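Local coordinates for protein type I polyketide synthase PikAII (Streptomyces venezuelae, PDB 3QP9) that forms a C2-type ketoreductase domain of a modular polyketide synthase, which probably epimerizes the alpha-carbon of a bound polyketide intermediate, at residues S27-I32 and T484-A489; A372-A377 and T419-A424; V398-V403 and V439-W444. All coordinates share one frame; numbering follows the deposited sequence.

Contact 1 of 3, residues S27-I32 and T484-A489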
loop_
_atom_site.group_PDB
_atom_site.type_symbol
_atom_site.label_atom_id
_atom_site.label_comp_id
_atom_site.label_asym_id
_atom_site.label_seq_id
_atom_site.Cartn_x
_atom_site.Cartn_y
_atom_site.Cartn_z
ATOM N N SER A 27 -14.276 -11.669 13.765
ATOM C CA SER A 27 -12.935 -12.170 13.939
ATOM C C SER A 27 -12.172 -11.998 12.629
ATOM O O SER A 27 -11.059 -12.433 12.530
ATOM C CB SER A 27 -12.925 -13.649 14.367
ATOM O OG SER A 27 -13.485 -14.405 13.284
ATOM N N TRP A 28 -12.741 -11.315 11.634
ATOM C CA TRP A 28 -11.968 -10.987 10.409
ATOM C C TRP A 28 -11.317 -9.582 10.454
ATOM O O TRP A 28 -10.672 -9.218 9.492
ATOM C CB TRP A 28 -12.874 -11.018 9.148
ATOM C CG TRP A 28 -13.531 -12.323 8.864
ATOM C CD1 TRP A 28 -13.332 -13.509 9.488
ATOM C CD2 TRP A 28 -14.429 -12.579 7.791
ATOM N NE1 TRP A 28 -14.148 -14.462 8.927
ATOM C CE2 TRP A 28 -14.774 -13.938 7.843
ATOM C CE3 TRP A 28 -15.027 -11.770 6.817
ATOM C CZ2 TRP A 28 -15.676 -14.540 6.919
ATOM C CZ3 TRP A 28 -15.909 -12.377 5.887
ATOM C CH2 TRP A 28 -16.198 -13.758 5.953
ATOM N N ARG A 29 -11.571 -8.778 11.506
ATOM C CA ARG A 29 -11.034 -7.416 11.542
ATOM C C ARG A 29 -9.637 -7.293 12.121
ATOM O O ARG A 29 -9.380 -7.760 13.219
ATOM C CB ARG A 29 -12.002 -6.479 12.348
ATOM C CG ARG A 29 -13.379 -6.402 11.805
ATOM C CD ARG A 29 -14.327 -5.657 12.896
ATOM N NE ARG A 29 -13.638 -4.460 13.400
ATOM C CZ ARG A 29 -13.570 -3.292 12.744
ATOM N NH1 ARG A 29 -12.931 -2.254 13.281
ATOM N NH2 ARG A 29 -14.262 -3.096 11.609
ATOM N N TYR A 30 -8.685 -6.709 11.331
ATOM C CA TYR A 30 -7.284 -6.498 11.754
ATOM C C TYR A 30 -6.945 -5.098 11.475
ATOM O O TYR A 30 -7.663 -4.435 10.680
ATOM C CB TYR A 30 -6.276 -7.427 11.000
ATOM C CG TYR A 30 -6.632 -8.876 11.256
ATOM C CD1 TYR A 30 -7.583 -9.518 10.464
ATOM C CD2 TYR A 30 -6.176 -9.517 12.376
ATOM C CE1 TYR A 30 -7.996 -10.868 10.706
ATOM C CE2 TYR A 30 -6.540 -10.914 12.617
ATOM C CZ TYR A 30 -7.474 -11.514 11.781
ATOM O OH TYR A 30 -7.827 -12.802 12.043
ATOM N N ARG A 31 -5.868 -4.601 12.072
ATOM C CA ARG A 31 -5.415 -3.271 11.612
ATOM C C ARG A 31 -3.973 -3.195 11.838
ATOM O O ARG A 31 -3.396 -3.994 12.631
ATOM C CB ARG A 31 -6.126 -2.170 12.471
ATOM C CG ARG A 31 -5.945 -2.348 14.042
ATOM C CD ARG A 31 -6.161 -1.029 14.941
ATOM N NE ARG A 31 -6.757 -1.438 16.203
ATOM C CZ ARG A 31 -6.145 -1.669 17.361
ATOM N NH1 ARG A 31 -6.876 -2.096 18.375
ATOM N NH2 ARG A 31 -4.863 -1.451 17.559
ATOM N N ILE A 32 -3.349 -2.145 11.323
ATOM C CA ILE A 32 -1.902 -1.933 11.534
ATOM C C ILE A 32 -1.600 -1.043 12.738
ATOM O O ILE A 32 -2.151 0.009 12.866
ATOM C CB ILE A 32 -1.179 -1.409 10.231
ATOM C CG1 ILE A 32 -1.059 -2.546 9.163
ATOM C CG2 ILE A 32 0.285 -0.844 10.499
ATOM C CD1 ILE A 32 -0.152 -3.705 9.568
ATOM N N THR A 484 -11.204 4.089 9.242
ATOM C CA THR A 484 -10.480 4.774 8.186
ATOM C C THR A 484 -9.492 3.812 7.501
ATOM O O THR A 484 -9.288 3.905 6.311
ATOM C CB THR A 484 -9.887 6.142 8.679
ATOM O OG1 THR A 484 -9.430 6.914 7.550
ATOM C CG2 THR A 484 -8.762 5.946 9.526
ATOM N N ALA A 485 -8.949 2.819 8.210
ATOM C CA ALA A 485 -8.013 1.874 7.597
ATOM C C ALA A 485 -8.274 0.606 8.418
ATOM O O ALA A 485 -8.116 0.628 9.651
ATOM C CB ALA A 485 -6.584 2.383 7.738
ATOM N N VAL A 486 -8.788 -0.449 7.791
ATOM C CA VAL A 486 -9.009 -1.714 8.495
ATOM C C VAL A 486 -8.663 -2.855 7.496
ATOM O O VAL A 486 -8.761 -2.665 6.313
ATOM C CB VAL A 486 -10.446 -1.800 8.959
ATOM C CG1 VAL A 486 -11.402 -1.771 7.775
ATOM C CG2 VAL A 486 -10.664 -3.049 9.859
ATOM N N THR A 487 -8.224 -4.003 7.974
ATOM C CA THR A 487 -8.022 -5.206 7.115
ATOM C C THR A 487 -9.172 -6.208 7.419
ATOM O O THR A 487 -9.397 -6.550 8.555
ATOM C CB THR A 487 -6.713 -5.886 7.449
ATOM O OG1 THR A 487 -5.702 -4.982 7.109
ATOM C CG2 THR A 487 -6.496 -7.242 6.681
ATOM N N ILE A 488 -9.810 -6.754 6.376
ATOM C CA ILE A 488 -10.853 -7.729 6.604
ATOM C C ILE A 488 -10.352 -8.994 5.901
ATOM O O ILE A 488 -10.279 -9.030 4.700
ATOM C CB ILE A 488 -12.109 -7.259 5.990
ATOM C CG1 ILE A 488 -12.479 -5.918 6.683
ATOM C CG2 ILE A 488 -13.289 -8.341 6.292
ATOM C CD1 ILE A 488 -13.799 -5.390 6.224
ATOM N N ALA A 489 -10.109 -10.035 6.667
ATOM C CA ALA A 489 -9.561 -11.248 6.103
ATOM C C ALA A 489 -9.902 -12.463 7.006
ATOM O O ALA A 489 -10.025 -12.318 8.230
ATOM C CB ALA A 489 -8.037 -11.051 5.930
HETATM O O HOH W 1 -9.553 -13.863 10.207
#
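Tyr30 and Trp28 meet the segment 484-489 by an edge of their rings, Arg29 by a face of its guanidinium. The phenol ring of Tyr30 takes the carbonyl of Ala489 at its edge, with CE1 of Tyr30 3.5 Å from O of Ala489, and a water lies in the same plane beside the hydroxyl. At the indole edge of Trp28, CE3 lies 3.9 Å from CG2 of Ile488. Over the guanidinium of Arg29 sits CG2 of Val486, offset toward the rim and 4.0 Å from NH2 of Arg29. A bend in the arginine chain (chi3 46°) turns the group across the valine, while NH2 forms a salt bridge with Asp483 and NE bonds to Ala236 O.

Between them the backbones run antiparallel. Tyr30 and Thr487 form a hydrogen-bonded pair: Tyr30 N reaches Thr487 O at 2.9 Å, and Thr487 N returns to Tyr30 O at 2.8 Å. Ala489 N adds a bond to Trp28 O (3.0 Å). Tyr30 and Thr487 also touch through their CB atoms on one face of the sheet, whereas Arg29 and Ile488 project from the other, covered by helix 468-481.

The water bridges Ser27 O and Ala489 O just beyond the strands, donating to both, the latter at 2.6 Å; Ser27 O also takes Arg235 NH2. It accepts from Tyr30 OH, which also bonds to Trp493 NE1. Tyrosine suits the site because its ring packs while its hydroxyl joins this network; these bonds fix the hydroxyl's direction and hold the end of the ring in place. The charge of Arg29 is probably balanced in part by Asp483, and the flat, weakly hydrated face of its guanidinium packs on the valine methyl while its N-H groups serve their acceptors.

Contact 2 of 3, residues A372-A377 and T419-A424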
loop_
_atom_site.group_PDB
_atom_site.type_symbol
_atom_site.label_atom_id
_atom_site.label_comp_id
_atom_site.label_asym_id
_atom_site.label_seq_id
_atom_site.Cartn_x
_atom_site.Cartn_y
_atom_site.Cartn_z
ATOM N N ALA A 372 -3.465 1.199 -12.775
ATOM C CA ALA A 372 -4.742 0.499 -12.678
ATOM C C ALA A 372 -5.345 0.480 -11.273
ATOM O O ALA A 372 -6.585 0.398 -11.147
ATOM C CB ALA A 372 -4.599 -0.914 -13.195
ATOM N N LYS A 373 -4.499 0.494 -10.229
ATOM C CA LYS A 373 -5.007 0.349 -8.861
ATOM C C LYS A 373 -5.205 1.689 -8.162
ATOM O O LYS A 373 -6.128 1.882 -7.344
ATOM C CB LYS A 373 -4.143 -0.574 -7.985
ATOM C CG LYS A 373 -4.192 -2.072 -8.241
ATOM C CD LYS A 373 -5.575 -2.673 -8.471
ATOM C CE LYS A 373 -6.115 -3.411 -7.277
ATOM N NZ LYS A 373 -7.349 -4.174 -7.634
ATOM N N ALA A 374 -4.387 2.639 -8.523
ATOM C CA ALA A 374 -4.329 3.906 -7.770
ATOM C C ALA A 374 -4.658 5.227 -8.461
ATOM O O ALA A 374 -4.999 6.194 -7.775
ATOM C CB ALA A 374 -2.948 4.023 -7.113
ATOM N N THR A 375 -4.502 5.343 -9.761
ATOM C CA THR A 375 -4.678 6.678 -10.428
ATOM C C THR A 375 -6.117 7.232 -10.360
ATOM O O THR A 375 -6.347 8.490 -10.136
ATOM C CB THR A 375 -4.192 6.647 -11.892
ATOM O OG1 THR A 375 -2.758 6.455 -11.859
ATOM C CG2 THR A 375 -4.508 7.981 -12.619
ATOM N N ALA A 376 -7.079 6.354 -10.598
ATOM C CA ALA A 376 -8.472 6.818 -10.442
ATOM C C ALA A 376 -8.796 7.307 -9.014
ATOM O O ALA A 376 -9.535 8.279 -8.793
ATOM C CB ALA A 376 -9.439 5.747 -10.955
ATOM N N ALA A 377 -8.236 6.620 -8.007
ATOM C CA ALA A 377 -8.467 6.962 -6.634
ATOM C C ALA A 377 -7.794 8.268 -6.362
ATOM O O ALA A 377 -8.363 9.095 -5.662
ATOM C CB ALA A 377 -7.941 5.825 -5.672
ATOM N N THR A 419 -1.781 -0.745 -4.259
ATOM C CA THR A 419 -2.805 -0.896 -3.266
ATOM C C THR A 419 -2.280 -0.216 -1.988
ATOM O O THR A 419 -3.071 0.398 -1.217
ATOM C CB THR A 419 -3.055 -2.416 -3.291
ATOM O OG1 THR A 419 -4.377 -2.738 -3.693
ATOM C CG2 THR A 419 -2.357 -3.369 -2.345
ATOM N N ALA A 420 -0.954 -0.242 -1.775
ATOM C CA ALA A 420 -0.453 0.561 -0.603
ATOM C C ALA A 420 -0.680 2.027 -0.773
ATOM O O ALA A 420 -0.725 2.782 0.216
ATOM C CB ALA A 420 1.073 0.284 -0.264
ATOM N N PHE A 421 -0.882 2.469 -2.022
ATOM C CA PHE A 421 -1.124 3.908 -2.206
ATOM C C PHE A 421 -2.491 4.231 -1.682
ATOM O O PHE A 421 -2.697 5.369 -1.064
ATOM C CB PHE A 421 -1.042 4.312 -3.683
ATOM C CG PHE A 421 -1.315 5.770 -3.929
ATOM C CD1 PHE A 421 -0.276 6.702 -3.810
ATOM C CD2 PHE A 421 -2.612 6.194 -4.291
ATOM C CE1 PHE A 421 -0.520 8.054 -4.024
ATOM C CE2 PHE A 421 -2.858 7.467 -4.515
ATOM C CZ PHE A 421 -1.797 8.439 -4.407
ATOM N N LEU A 422 -3.451 3.289 -1.887
ATOM C CA LEU A 422 -4.855 3.458 -1.309
ATOM C C LEU A 422 -4.876 3.578 0.184
ATOM O O LEU A 422 -5.590 4.475 0.799
ATOM C CB LEU A 422 -5.749 2.279 -1.743
ATOM C CG LEU A 422 -5.729 1.930 -3.205
ATOM C CD1 LEU A 422 -6.668 0.786 -3.479
ATOM C CD2 LEU A 422 -6.250 3.197 -4.017
ATOM N N ASP A 423 -4.142 2.666 0.850
ATOM C CA ASP A 423 -4.076 2.642 2.308
ATOM C C ASP A 423 -3.410 3.936 2.792
ATOM O O ASP A 423 -3.842 4.554 3.756
ATOM C CB ASP A 423 -3.302 1.437 2.840
ATOM C CG ASP A 423 -3.911 0.142 2.492
ATOM O OD1 ASP A 423 -3.127 -0.809 2.313
ATOM O OD2 ASP A 423 -5.180 -0.047 2.590
ATOM N N ALA A 424 -2.431 4.436 2.066
ATOM C CA ALA A 424 -1.852 5.735 2.467
ATOM C C ALA A 424 -2.715 6.948 2.301
ATOM O O ALA A 424 -2.547 7.902 3.054
ATOM C CB ALA A 424 -0.536 6.015 1.695
#
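Helices 372-377 and 419-424 run roughly in the same direction, at 34° to each other, and their axes come as close as 8.4 Å; the first of them has a wider pi-type turn at 372-375. Such proximity depends on small residues: Ala374 and Ala377 both direct their methyl groups at the facing helix, where longer side chains fill the groove.

Leu422 supplies the wedge. Its CG stands anti to the carbonyl carbon (chi1 -49°), and from there the CD2 branch slips between the two turns, 3.5 Å from CB of Ala377 and 3.6 Å from the carbonyl O of Lys373. Phe421, the residue before, leaves the helix in another direction, its CG anti to the backbone N (chi1 179°), and meets Ala374: CB of Ala374 approaches its ring obliquely, 3.6 Å from CD2 of Phe421. The rest of that large ring reaches Pro127 and, on helix 170-185, Pro170 and Met174, so one phenylalanine joins three parts of the structure.

At the start of both segments Lys373 and Thr419 lie side by side, pointing the same way, with CE of the lysine 4.0 Å from OG1 of the threonine. The lysine is bent so that its NZ bonds to Pro351 O, leaving only the methylene part for the threonine.

The chemistry is therefore almost wholly apolar. Methyls and one phenyl ring fill the interface between two helices of this Rossmann-type domain, and the one polar atom it buries without a partner in the model, Thr419 OG1, is a probable energetic cost.

Contact 3 of 3, residues V398-V403 and V439-W444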
loop_
_atom_site.group_PDB
_atom_site.type_symbol
_atom_site.label_atom_id
_atom_site.label_comp_id
_atom_site.label_asym_id
_atom_site.label_seq_id
_atom_site.Cartn_x
_atom_site.Cartn_y
_atom_site.Cartn_z
ATOM N N VAL A 398 -14.593 5.206 -0.221
ATOM C CA VAL A 398 -14.211 3.959 0.236
ATOM C C VAL A 398 -13.401 3.286 -0.836
ATOM O O VAL A 398 -13.887 2.994 -1.941
ATOM C CB VAL A 398 -15.455 3.062 0.587
ATOM C CG1 VAL A 398 -14.993 1.729 1.165
ATOM C CG2 VAL A 398 -16.351 3.827 1.526
ATOM N N LEU A 399 -12.118 3.062 -0.530
ATOM C CA LEU A 399 -11.170 2.328 -1.421
ATOM C C LEU A 399 -11.031 0.861 -1.091
ATOM O O LEU A 399 -10.800 0.443 0.100
ATOM C CB LEU A 399 -9.794 3.027 -1.268
ATOM C CG LEU A 399 -9.887 4.554 -1.366
ATOM C CD1 LEU A 399 -8.409 5.239 -1.259
ATOM C CD2 LEU A 399 -10.515 4.963 -2.733
ATOM N N PHE A 400 -11.153 0.037 -2.117
ATOM C CA PHE A 400 -10.926 -1.406 -1.975
ATOM C C PHE A 400 -9.451 -1.696 -2.240
ATOM O O PHE A 400 -9.009 -1.646 -3.368
ATOM C CB PHE A 400 -11.843 -2.212 -2.950
ATOM C CG PHE A 400 -13.254 -2.439 -2.413
ATOM C CD1 PHE A 400 -13.938 -1.445 -1.763
ATOM C CD2 PHE A 400 -13.894 -3.677 -2.566
ATOM C CE1 PHE A 400 -15.227 -1.679 -1.273
ATOM C CE2 PHE A 400 -15.185 -3.916 -2.049
ATOM C CZ PHE A 400 -15.843 -2.969 -1.410
ATOM N N SER A 401 -8.723 -2.020 -1.151
ATOM C CA SER A 401 -7.341 -2.373 -1.212
ATOM C C SER A 401 -7.240 -3.882 -0.941
ATOM O O SER A 401 -8.230 -4.636 -1.065
ATOM C CB SER A 401 -6.607 -1.506 -0.165
ATOM O OG SER A 401 -5.247 -1.855 0.082
ATOM N N SER A 402 -6.074 -4.339 -0.522
ATOM C CA SER A 402 -5.792 -5.786 -0.526
ATOM C C SER A 402 -4.796 -6.109 0.570
ATOM O O SER A 402 -3.905 -5.319 0.832
ATOM C CB SER A 402 -5.197 -6.169 -1.877
ATOM O OG SER A 402 -4.474 -7.371 -1.783
ATOM N N VAL A 403 -4.931 -7.285 1.157
ATOM C CA VAL A 403 -3.934 -7.787 2.070
ATOM C C VAL A 403 -2.483 -7.812 1.437
ATOM O O VAL A 403 -1.520 -7.949 2.189
ATOM C CB VAL A 403 -4.299 -9.191 2.659
ATOM C CG1 VAL A 403 -5.622 -9.156 3.504
ATOM C CG2 VAL A 403 -4.427 -10.303 1.537
ATOM N N VAL A 439 -10.228 -0.149 2.825
ATOM C CA VAL A 439 -10.364 -1.492 3.398
ATOM C C VAL A 439 -9.471 -2.518 2.658
ATOM O O VAL A 439 -9.596 -2.737 1.434
ATOM C CB VAL A 439 -11.812 -1.968 3.385
ATOM C CG1 VAL A 439 -11.880 -3.312 3.995
ATOM C CG2 VAL A 439 -12.734 -0.975 4.267
ATOM N N ALA A 440 -8.563 -3.180 3.385
ATOM C CA ALA A 440 -7.637 -4.127 2.710
ATOM C C ALA A 440 -8.243 -5.508 2.832
ATOM O O ALA A 440 -8.263 -6.068 3.874
ATOM C CB ALA A 440 -6.298 -4.101 3.388
ATOM N N TRP A 441 -8.649 -6.111 1.732
ATOM C CA TRP A 441 -9.383 -7.365 1.734
ATOM C C TRP A 441 -8.525 -8.537 1.365
ATOM O O TRP A 441 -7.559 -8.435 0.579
ATOM C CB TRP A 441 -10.449 -7.311 0.663
ATOM C CG TRP A 441 -11.516 -6.248 0.841
ATOM C CD1 TRP A 441 -11.609 -5.043 0.166
ATOM C CD2 TRP A 441 -12.746 -6.372 1.587
ATOM N NE1 TRP A 441 -12.770 -4.395 0.515
ATOM C CE2 TRP A 441 -13.516 -5.212 1.328
ATOM C CE3 TRP A 441 -13.268 -7.368 2.420
ATOM C CZ2 TRP A 441 -14.806 -4.983 1.925
ATOM C CZ3 TRP A 441 -14.576 -7.181 2.986
ATOM C CH2 TRP A 441 -15.283 -5.975 2.789
ATOM N N SER A 442 -8.863 -9.680 1.945
ATOM C CA SER A 442 -8.365 -10.897 1.413
ATOM C C SER A 442 -9.292 -11.280 0.282
ATOM O O SER A 442 -10.382 -10.751 0.197
ATOM C CB SER A 442 -8.274 -11.995 2.522
ATOM O OG SER A 442 -9.534 -12.341 2.998
ATOM N N PRO A 443 -8.868 -12.203 -0.616
ATOM C CA PRO A 443 -9.751 -12.455 -1.777
ATOM C C PRO A 443 -11.145 -12.969 -1.481
ATOM O O PRO A 443 -11.336 -13.833 -0.635
ATOM C CB PRO A 443 -8.961 -13.546 -2.571
ATOM C CG PRO A 443 -7.480 -13.197 -2.305
ATOM C CD PRO A 443 -7.533 -12.781 -0.798
ATOM N N TRP A 444 -12.104 -12.511 -2.280
ATOM C CA TRP A 444 -13.510 -12.931 -2.196
ATOM C C TRP A 444 -13.761 -14.183 -3.032
ATOM O O TRP A 444 -13.162 -14.352 -4.096
ATOM C CB TRP A 444 -14.352 -11.859 -2.801
ATOM C CG TRP A 444 -14.466 -10.593 -1.958
ATOM C CD1 TRP A 444 -13.486 -10.015 -1.137
ATOM C CD2 TRP A 444 -15.583 -9.700 -1.922
ATOM N NE1 TRP A 444 -13.973 -8.844 -0.597
ATOM C CE2 TRP A 444 -15.241 -8.630 -1.049
ATOM C CE3 TRP A 444 -16.849 -9.705 -2.541
ATOM C CZ2 TRP A 444 -16.123 -7.559 -0.773
ATOM C CZ3 TRP A 444 -17.734 -8.649 -2.251
ATOM C CH2 TRP A 444 -17.360 -7.581 -1.385
#
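Phe400 and Trp441 meet above a parallel pair of strands whose backbone atoms are paired in regular alternation. Val439 N donates to Leu399 O (2.8 Å), almost in line with the carbonyl; Ser401 N donates to Val439 O (2.8 Å); Trp441 N reaches Ser401 O at a longer 3.2 Å; and Val403 N closes the ladder on Trp441 O (2.9 Å). The last two donors stand well above the carbonyl planes, in strands that cross at 42°. Odd-numbered residues of 398-403 thus spend these groups on 439-444, whereas Val398 and Phe400 bond to strand 343-348, and Ala440 to Val486.

The hydroxyls of Ser401 and Ser402 look elsewhere. Ser402 OG bonds to Ala404 N, and Ser401 OG makes weak bonds to Asp423 OD2 and Thr419 O; serine is small enough to let helix 413-426 lie close over the strand.

On the face with Phe400, Val439 and Trp441, the indole NE1 of Trp441 lies over one face of the phenyl ring, 3.4 Å from CD2 of Phe400, with the two planes at 44°. The indole is itself enclosed: Trp444 NE1 lies over one face and CG1 of Val439 over the opposite one, while Ser401 O lies at its edge. Trp444 also reaches the phenyl ring, its CZ2 4.0 Å from CE2 of Phe400.

Strands 396-402 and 435-441 flank helix 413-426 in sequence, as a beta-alpha-beta unit of the Rossmann fold. That helix packs on Leu399 and Ser401, helix 468-481 covers Trp441 and Trp444 on the aromatic side, and strand 485-488 continues the sheet beyond Val439.

Contacts 1 and 3 are neighbours in one sheet, and contact 2 belongs to the helices packed on it. Contacts 1 and 3 have centres about 9 Å apart: Val486 O and Ala440 N lie 3.0 Å apart, as do Ile488 N and Ala440 O, so the N-terminal strand is joined through 485-488 to the Rossmann strands. Contact 2 lies above contact 3, centres about 11 Å apart, where CD1 of Leu422 rests 3.4 Å from O of Phe400. Contacts 1 and 2 are about 17 Å apart between centres and do not touch. In short-chain dehydrogenase relatives the strand and helix corresponding to 396-402 and 413-426 border the active site, so contacts 2 and 3 probably lie beside it.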